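Local coordinates for protein thermoresistant glucokinase (Janibacter sp. HTCC2649, PDB 4EUN) that probably phosphorylates D-gluconate with ATP, as a gluconate kinase of the P-loop kinase fold, and forms a two-chain assembly, at residues W93-A96 with R97-G101; I69-Q73 with R74-L78. All coordinates share one frame; numbering follows the deposited sequence.

How the interactions relate
Going from the N terminus, interaction 2 comes first: it lies where helix 66-73 stops and the chain turns into the loop that leads to helix 80-99. Interaction 1 follows in the last turns of helix 80-99, just before strand 104-108 of the parallel sheet, and reaches strand 56-59 through Glu-56. The two are in series, since 69-78 is complete before 93-101 begins, and each is a local contact that finishes a helix with a Schellman motif instead of closing a long loop. Their centres lie about 30 Å apart, with nearest atoms about 15 Å apart, and they do not touch. Both reach the second subunit: Ile-69 of interaction 2 packs on Arg-97 of that other chain.

Interaction 1 (W93-A96 with R97-G101); sequences WMDA and RADAG
Trp-93 and Arg-97 make an i to i+4 side-chain contact in the last turns of helix 80-99, which a Schellman motif ends ahead of strand 104-108 in the parallel sheet of this P-loop kinase fold. The evidence for the helix is its backbone bonds: Arg-97 N to Trp-93 O and Ala-98 N to Met-94 O, the latter at 2.9 Å. The ladder fades at Ala-100 N to Ala-96 O, a weak bond. Gly-101, at positive phi, is the C' residue of the motif; its N bonds to Ala-98 O at 2.9 Å, and Val-102 N makes the longer reach back to Arg-97 O.

The indole ring swings along the helix because CG of Trp-93 is anti to the backbone N (chi1 -179°). Arg-97 CG then lies over its six-membered ring as a CH-pi contact, 4.0 Å from the centroid and 6° off the normal. Beyond the bend at chi2, the guanidinium reaches past the NE1 edge of the indole, tilted 40° against it. Trp-93 NE1 lies under the centre of one guanidinium face, 3.5 Å from Arg-97 CZ.

The polar ends have partners beyond the helix: Arg-97 NE forms a salt bridge with Glu-56, while Trp-93 NE1 and Arg-97 NH1 bond to Ala-62 O and His-64 O of the second subunit. The pair therefore joins the helix end to strand 56-59 and to the subunit interface. A water ties it together, donating to Trp-93 O at 2.8 Å and accepting from Arg-97 NH1 at 2.9 Å.

Interaction 2 (I69-Q73 with R74-L78); sequences IATMQ and RGIPL
Arg-74, Thr-71 and Met-72 carry this helix-end contact, a Schellman motif in which helix 66-73 gives way to the loop before helix 80-99. Gly-75, at positive phi, makes the turn: its N bonds to Met-72 O, and Ile-76 N reaches back to Thr-71 O at 3.2 Å and 155° at the hydrogen.

Thr-71 works with both branches. Its CG2 meets Ile-76 CB at 3.6 Å, an apolar contact across the motif, whereas OG1 bonds to Glu-67 O one turn earlier. The Arg-74 chain, bent at chi3 (-52°), folds back along the helix and lays one face of its guanidinium over Thr-71 CA.

On the buried side, Met-72 crosses Leu-78 at about a right angle. Met-72 CG comes to 3.6 Å from Leu-78 CG. Met-72 SD lies 3.7 Å from Leu-78 CD1, and the bend at chi3 (-77°) turns CE onto the same methyl, 3.8 Å from CD1. Met-150 and His-64 extend this packing by touching Met-72 and Leu-78 respectively. On the polar side a water lies in plane at the guanidinium edge, donating to Thr-71 OG1 at 2.8 Å and accepting from Arg-74 NH1 at 3.2 Å.

Interaction 1 (W93-A96 with R97-G101)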
loop_
_atom_site.group_PDB
_atom_site.type_symbol
_atom_site.label_atom_id
_atom_site.label_comp_id
_atom_site.label_asym_id
_atom_site.label_seq_id
_atom_site.Cartn_x
_atom_site.Cartn_y
_atom_site.Cartn_z
ATOM N N TRP A 93 -1.045 -14.585 4.659
ATOM C CA TRP A 93 0.064 -13.718 4.237
ATOM C C TRP A 93 0.852 -13.260 5.456
ATOM O O TRP A 93 2.083 -13.335 5.460
ATOM C CB TRP A 93 -0.475 -12.530 3.446
ATOM C CG TRP A 93 0.560 -11.564 2.931
ATOM C CD1 TRP A 93 1.207 -11.620 1.731
ATOM C CD2 TRP A 93 1.012 -10.366 3.581
ATOM N NE1 TRP A 93 2.056 -10.538 1.601
ATOM C CE2 TRP A 93 1.951 -9.752 2.721
ATOM C CE3 TRP A 93 0.717 -9.756 4.806
ATOM C CZ2 TRP A 93 2.603 -8.556 3.052
ATOM C CZ3 TRP A 93 1.357 -8.573 5.138
ATOM C CH2 TRP A 93 2.300 -7.982 4.259
ATOM N N MET A 94 0.152 -12.815 6.501
ATOM C CA MET A 94 0.825 -12.425 7.739
ATOM C C MET A 94 1.577 -13.579 8.408
ATOM O O MET A 94 2.677 -13.389 8.926
ATOM C CB MET A 94 -0.173 -11.809 8.728
ATOM C CG MET A 94 -0.668 -10.435 8.335
ATOM S SD MET A 94 -1.625 -9.668 9.672
ATOM C CE MET A 94 -3.238 -10.430 9.454
ATOM N N ASP A 95 0.982 -14.770 8.409
ATOM C CA ASP A 95 1.602 -15.942 9.020
ATOM C C ASP A 95 2.885 -16.312 8.291
ATOM O O ASP A 95 3.895 -16.633 8.920
ATOM C CB ASP A 95 0.618 -17.119 8.994
ATOM C CG ASP A 95 1.052 -18.281 9.863
ATOM O OD1 ASP A 95 1.870 -18.094 10.792
ATOM O OD2 ASP A 95 0.542 -19.394 9.628
ATOM N N ALA A 96 2.858 -16.233 6.965
ATOM C CA ALA A 96 4.036 -16.617 6.183
ATOM C C ALA A 96 5.148 -15.579 6.333
ATOM O O ALA A 96 6.334 -15.937 6.345
ATOM C CB ALA A 96 3.670 -16.801 4.730
ATOM N N ARG A 97 4.770 -14.303 6.426
ATOM C CA ARG A 97 5.742 -13.243 6.706
ATOM C C ARG A 97 6.383 -13.487 8.074
ATOM O O ARG A 97 7.610 -13.473 8.206
ATOM C CB ARG A 97 5.089 -11.853 6.657
ATOM C CG ARG A 97 4.644 -11.372 5.258
ATOM C CD ARG A 97 5.809 -11.373 4.329
ATOM N NE ARG A 97 5.779 -10.425 3.209
ATOM C CZ ARG A 97 5.577 -10.777 1.944
ATOM N NH1 ARG A 97 5.308 -12.038 1.636
ATOM N NH2 ARG A 97 5.650 -9.877 0.983
ATOM N N ALA A 98 5.548 -13.720 9.088
ATOM C CA ALA A 98 6.011 -14.043 10.439
ATOM C C ALA A 98 7.027 -15.177 10.456
ATOM O O ALA A 98 8.058 -15.108 11.146
ATOM C CB ALA A 98 4.809 -14.403 11.333
ATOM N N ASP A 99 6.735 -16.235 9.706
ATOM C CA ASP A 99 7.599 -17.410 9.701
ATOM C C ASP A 99 8.981 -17.071 9.169
ATOM O O ASP A 99 9.967 -17.714 9.537
ATOM C CB ASP A 99 6.979 -18.531 8.866
ATOM C CG ASP A 99 5.959 -19.337 9.643
ATOM O OD1 ASP A 99 6.020 -19.329 10.893
ATOM O OD2 ASP A 99 5.103 -19.986 9.005
ATOM N N ALA A 100 9.056 -16.059 8.309
ATOM C CA ALA A 100 10.337 -15.668 7.720
ATOM C C ALA A 100 10.954 -14.496 8.477
ATOM O O ALA A 100 11.951 -13.925 8.033
ATOM C CB ALA A 100 10.156 -15.312 6.248
ATOM N N GLY A 101 10.342 -14.119 9.598
ATOM C CA GLY A 101 10.901 -13.092 10.457
ATOM C C GLY A 101 10.514 -11.675 10.081
ATOM O O GLY A 101 11.081 -10.713 10.613
HETATM O O HOH W 1 3.649 -13.868 3.142
#

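Interaction 2 (I69-Q73 with R74-L78)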
loop_
_atom_site.group_PDB
_atom_site.type_symbol
_atom_site.label_atom_id
_atom_site.label_comp_id
_atom_site.label_asym_id
_atom_site.label_seq_id
_atom_site.Cartn_x
_atom_site.Cartn_y
_atom_site.Cartn_z
ATOM N N ILE A 69 -13.849 -6.259 -5.726
ATOM C CA ILE A 69 -13.579 -4.830 -5.857
ATOM C C ILE A 69 -14.631 -4.170 -6.746
ATOM O O ILE A 69 -15.198 -3.136 -6.390
ATOM C CB ILE A 69 -12.177 -4.540 -6.451
ATOM C CG1 ILE A 69 -11.073 -5.039 -5.513
ATOM C CG2 ILE A 69 -12.020 -3.047 -6.718
ATOM C CD1 ILE A 69 -11.148 -4.467 -4.090
ATOM N N ALA A 70 -14.890 -4.763 -7.909
ATOM C CA ALA A 70 -15.889 -4.207 -8.833
ATOM C C ALA A 70 -17.289 -4.126 -8.224
ATOM O O ALA A 70 -18.007 -3.151 -8.457
ATOM C CB ALA A 70 -15.909 -5.000 -10.123
ATOM N N THR A 71 -17.667 -5.152 -7.461
ATOM C CA THR A 71 -18.985 -5.211 -6.817
ATOM C C THR A 71 -19.137 -4.045 -5.849
ATOM O O THR A 71 -20.154 -3.349 -5.857
ATOM C CB THR A 71 -19.170 -6.550 -6.084
ATOM O OG1 THR A 71 -19.159 -7.611 -7.048
ATOM C CG2 THR A 71 -20.494 -6.581 -5.336
ATOM N N MET A 72 -18.119 -3.816 -5.026
ATOM C CA MET A 72 -18.146 -2.701 -4.093
ATOM C C MET A 72 -18.137 -1.368 -4.817
ATOM O O MET A 72 -18.788 -0.424 -4.382
ATOM C CB MET A 72 -16.981 -2.776 -3.105
ATOM C CG MET A 72 -17.084 -3.930 -2.166
ATOM S SD MET A 72 -15.803 -3.855 -0.903
ATOM C CE MET A 72 -14.376 -4.406 -1.839
ATOM N N GLN A 73 -17.410 -1.281 -5.929
ATOM C CA GLN A 73 -17.366 -0.017 -6.658
ATOM C C GLN A 73 -18.719 0.388 -7.245
ATOM O O GLN A 73 -18.950 1.567 -7.523
ATOM C CB GLN A 73 -16.293 -0.034 -7.744
ATOM C CG GLN A 73 -14.889 0.073 -7.165
ATOM C CD GLN A 73 -13.839 0.117 -8.245
ATOM O OE1 GLN A 73 -13.941 -0.590 -9.246
ATOM N NE2 GLN A 73 -12.834 0.968 -8.060
ATOM N N ARG A 74 -19.596 -0.589 -7.460
ATOM C CA ARG A 74 -20.952 -0.283 -7.925
ATOM C C ARG A 74 -21.877 0.068 -6.769
ATOM O O ARG A 74 -23.037 0.423 -6.986
ATOM C CB ARG A 74 -21.539 -1.432 -8.761
ATOM C CG ARG A 74 -20.782 -1.663 -10.060
ATOM C CD ARG A 74 -21.526 -2.539 -11.053
ATOM N NE ARG A 74 -21.972 -3.793 -10.452
ATOM C CZ ARG A 74 -21.205 -4.865 -10.285
ATOM N NH1 ARG A 74 -19.938 -4.847 -10.673
ATOM N NH2 ARG A 74 -21.712 -5.959 -9.734
ATOM N N GLY A 75 -21.366 -0.031 -5.544
ATOM C CA GLY A 75 -22.123 0.356 -4.363
ATOM C C GLY A 75 -22.792 -0.793 -3.635
ATOM O O GLY A 75 -23.654 -0.573 -2.772
ATOM N N ILE A 76 -22.407 -2.022 -3.970
ATOM C CA ILE A 76 -23.010 -3.189 -3.324
ATOM C C ILE A 76 -22.093 -3.657 -2.208
ATOM O O ILE A 76 -20.939 -3.986 -2.459
ATOM C CB ILE A 76 -23.168 -4.358 -4.297
ATOM C CG1 ILE A 76 -24.060 -3.982 -5.476
ATOM C CG2 ILE A 76 -23.689 -5.581 -3.582
ATOM C CD1 ILE A 76 -23.327 -4.018 -6.771
ATOM N N PRO A 77 -22.589 -3.670 -0.963
ATOM C CA PRO A 77 -21.754 -4.148 0.146
ATOM C C PRO A 77 -21.485 -5.653 0.056
ATOM O O PRO A 77 -22.378 -6.415 -0.325
ATOM C CB PRO A 77 -22.611 -3.861 1.388
ATOM C CG PRO A 77 -23.603 -2.826 0.959
ATOM C CD PRO A 77 -23.867 -3.098 -0.498
ATOM N N LEU A 78 -20.274 -6.076 0.413
ATOM C CA LEU A 78 -19.971 -7.499 0.475
ATOM C C LEU A 78 -20.642 -8.120 1.702
ATOM O O LEU A 78 -21.016 -7.411 2.641
ATOM C CB LEU A 78 -18.456 -7.715 0.529
ATOM C CG LEU A 78 -17.656 -7.118 -0.627
ATOM C CD1 LEU A 78 -16.190 -7.505 -0.520
ATOM C CD2 LEU A 78 -18.222 -7.559 -1.974
HETATM O O HOH W 2 -19.121 -7.809 -9.882
#